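Local coordinates for E3 ubiquitin ligase RavN (Legionella pneumophila, PDB 5MIY), which acts as an E3 ubiquitin ligase, an effector of Legionella that probably promotes ubiquitin transfer to proteins of the infected host cell, at residues I68-N73 with E94-D99. Numbering follows the deposited sequence.
Sequences IDHSSN and ELFAVD. With SO4 (sulfate ion), chain E.
A histidine-centred contact, in what is probably the small U-box-like domain of this ligase, joins the turn-rich loop 68-73 to the last turn of helix 89-96; His70 bridges a bound sulfate and a backbone carbonyl at the C-terminal end of that helix. His70 reaches across with NE2, which lies 2.8 Å from the backbone O of Leu95; at an N-H...O angle of 126° the bond is short but bent, and it counts as weak. The other ring nitrogen, ND1, gives a straighter bond to O2 of the sulfate, 2.7 Å away and near the ring plane. If both nitrogens donate, the ring would carry a positive charge, which the nearby anion could favour. Over one ring face sits CD2 of Leu95, 4.2 Å from the His70 ring centroid, a CH-pi contact displaced toward the rim. The same methyl meets Asn73 ND2 at 3.6 Å. This amide nitrogen donates almost linearly (173°) to sulfate O2, 2.7 Å from ND2, and two donors thus converge on one oxygen. A chi1 of -165° extends the Asn73 side chain away from its own backbone N, bringing the amide to the sulfate, while OD1 accepts from the backbone N of Leu75 and helps fix the rotation of the group. Two overlapping type I turns, Ile68 to Ser71 and His70 to Asn73, shape the loop; Ser71 OG also bonds to Ile68 O at 3.0 Å. The sulfate probably comes from the crystallisation liquor, so this small anion site need not be functional. Phe96 adds a looser contact, its CE1 4.4 Å from His70 CD2. The contact ties the loop after helix 64-68 to the end of helix 89-96; around it, His70 touches Leu76 and Phe96 packs on Ile62, just after strand 58-61.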
loop_
_atom_site.group_PDB
_atom_site.type_symbol
_atom_site.label_atom_id
_atom_site.label_comp_id
_atom_site.label_asym_id
_atom_site.label_seq_id
_atom_site.Cartn_x
_atom_site.Cartn_y
_atom_site.Cartn_z
ATOM N N ILE A 68 -4.326 -5.703 10.485
ATOM C CA ILE A 68 -4.309 -5.502 11.936
ATOM C C ILE A 68 -4.487 -6.831 12.658
ATOM O O ILE A 68 -3.836 -7.099 13.675
ATOM C CB ILE A 68 -5.396 -4.491 12.354
ATOM C CG1 ILE A 68 -5.077 -3.087 11.828
ATOM C CG2 ILE A 68 -5.564 -4.464 13.887
ATOM C CD1 ILE A 68 -6.272 -2.164 11.856
ATOM N N ASP A 69 -5.362 -7.689 12.136
ATOM C CA ASP A 69 -5.638 -8.965 12.787
ATOM C C ASP A 69 -4.479 -9.945 12.681
ATOM O O ASP A 69 -4.517 -10.992 13.342
ATOM C CB ASP A 69 -6.905 -9.577 12.201
ATOM C CG ASP A 69 -8.160 -8.902 12.716
ATOM O OD1 ASP A 69 -8.062 -8.171 13.723
ATOM O OD2 ASP A 69 -9.242 -9.100 12.122
ATOM N N HIS A 70 -3.463 -9.633 11.876
ATOM C CA HIS A 70 -2.244 -10.424 11.780
ATOM C C HIS A 70 -1.051 -9.712 12.407
ATOM O O HIS A 70 0.094 -9.999 12.044
ATOM C CB HIS A 70 -1.934 -10.758 10.319
ATOM C CG HIS A 70 -2.857 -11.772 9.714
ATOM N ND1 HIS A 70 -2.927 -13.076 10.157
ATOM C CD2 HIS A 70 -3.738 -11.676 8.690
ATOM C CE1 HIS A 70 -3.816 -13.737 9.437
ATOM N NE2 HIS A 70 -4.321 -12.910 8.538
ATOM N N SER A 71 -1.297 -8.790 13.345
ATOM C CA SER A 71 -0.241 -7.907 13.830
ATOM C C SER A 71 0.820 -8.632 14.653
ATOM O O SER A 71 1.909 -8.086 14.852
ATOM C CB SER A 71 -0.844 -6.768 14.653
ATOM O OG SER A 71 -1.647 -7.261 15.709
ATOM N N SER A 72 0.535 -9.841 15.130
ATOM C CA SER A 72 1.513 -10.641 15.852
ATOM C C SER A 72 2.203 -11.674 14.969
ATOM O O SER A 72 3.030 -12.443 15.471
ATOM C CB SER A 72 0.843 -11.347 17.033
ATOM O OG SER A 72 -0.280 -12.086 16.589
ATOM N N ASN A 73 1.880 -11.722 13.680
ATOM C CA ASN A 73 2.485 -12.692 12.775
ATOM C C ASN A 73 3.885 -12.224 12.396
ATOM O O ASN A 73 4.050 -11.136 11.832
ATOM C CB ASN A 73 1.613 -12.874 11.535
ATOM C CG ASN A 73 1.986 -14.110 10.739
ATOM O OD1 ASN A 73 3.122 -14.252 10.289
ATOM N ND2 ASN A 73 1.026 -15.012 10.563
ATOM N N GLU A 94 -2.786 -17.499 2.295
ATOM C CA GLU A 94 -3.013 -17.938 3.671
ATOM C C GLU A 94 -3.335 -16.760 4.581
ATOM O O GLU A 94 -4.204 -16.858 5.455
ATOM C CB GLU A 94 -1.790 -18.693 4.192
ATOM C CG GLU A 94 -1.554 -20.035 3.515
ATOM C CD GLU A 94 -0.098 -20.469 3.562
ATOM O OE1 GLU A 94 0.294 -21.324 2.737
ATOM O OE2 GLU A 94 0.655 -19.955 4.421
ATOM N N LEU A 95 -2.648 -15.634 4.384
ATOM C CA LEU A 95 -2.813 -14.493 5.274
ATOM C C LEU A 95 -4.027 -13.646 4.903
ATOM O O LEU A 95 -4.752 -13.186 5.792
ATOM C CB LEU A 95 -1.541 -13.644 5.266
ATOM C CG LEU A 95 -0.260 -14.320 5.766
ATOM C CD1 LEU A 95 0.985 -13.582 5.291
ATOM C CD2 LEU A 95 -0.269 -14.439 7.288
ATOM N N PHE A 96 -4.280 -13.438 3.606
ATOM C CA PHE A 96 -5.282 -12.469 3.178
ATOM C C PHE A 96 -6.407 -13.045 2.320
ATOM O O PHE A 96 -7.327 -12.299 1.965
ATOM C CB PHE A 96 -4.592 -11.310 2.432
ATOM C CG PHE A 96 -3.470 -10.680 3.219
ATOM C CD1 PHE A 96 -3.743 -9.910 4.346
ATOM C CD2 PHE A 96 -2.147 -10.880 2.855
ATOM C CE1 PHE A 96 -2.715 -9.340 5.088
ATOM C CE2 PHE A 96 -1.113 -10.309 3.588
ATOM C CZ PHE A 96 -1.399 -9.539 4.709
ATOM N N ALA A 97 -6.374 -14.339 1.989
ATOM C CA ALA A 97 -7.459 -15.001 1.251
ATOM C C ALA A 97 -7.659 -14.405 -0.141
ATOM O O ALA A 97 -8.787 -14.272 -0.624
ATOM C CB ALA A 97 -8.772 -14.969 2.037
ATOM N N VAL A 98 -6.557 -14.047 -0.796
ATOM C CA VAL A 98 -6.576 -13.552 -2.168
ATOM C C VAL A 98 -5.508 -14.292 -2.955
ATOM O O VAL A 98 -4.346 -14.337 -2.536
ATOM C CB VAL A 98 -6.318 -12.033 -2.252
ATOM C CG1 VAL A 98 -6.420 -11.567 -3.701
ATOM C CG2 VAL A 98 -7.284 -11.261 -1.366
ATOM N N ASP A 99 -5.893 -14.876 -4.092
ATOM C CA ASP A 99 -4.911 -15.333 -5.061
ATOM C C ASP A 99 -4.669 -14.187 -6.031
ATOM O O ASP A 99 -5.547 -13.903 -6.860
ATOM C CB ASP A 99 -5.385 -16.576 -5.806
ATOM C CG ASP A 99 -4.264 -17.243 -6.603
ATOM O OD1 ASP A 99 -3.286 -16.555 -6.976
ATOM O OD2 ASP A 99 -4.353 -18.463 -6.858
HETATM S S SO4 E . -1.507 -14.760 13.080
HETATM O O1 SO4 E . -0.181 -15.122 13.578
HETATM O O2 SO4 E . -1.498 -14.786 11.620
HETATM O O3 SO4 E . -1.851 -13.420 13.548
HETATM O O4 SO4 E . -2.497 -15.715 13.568
#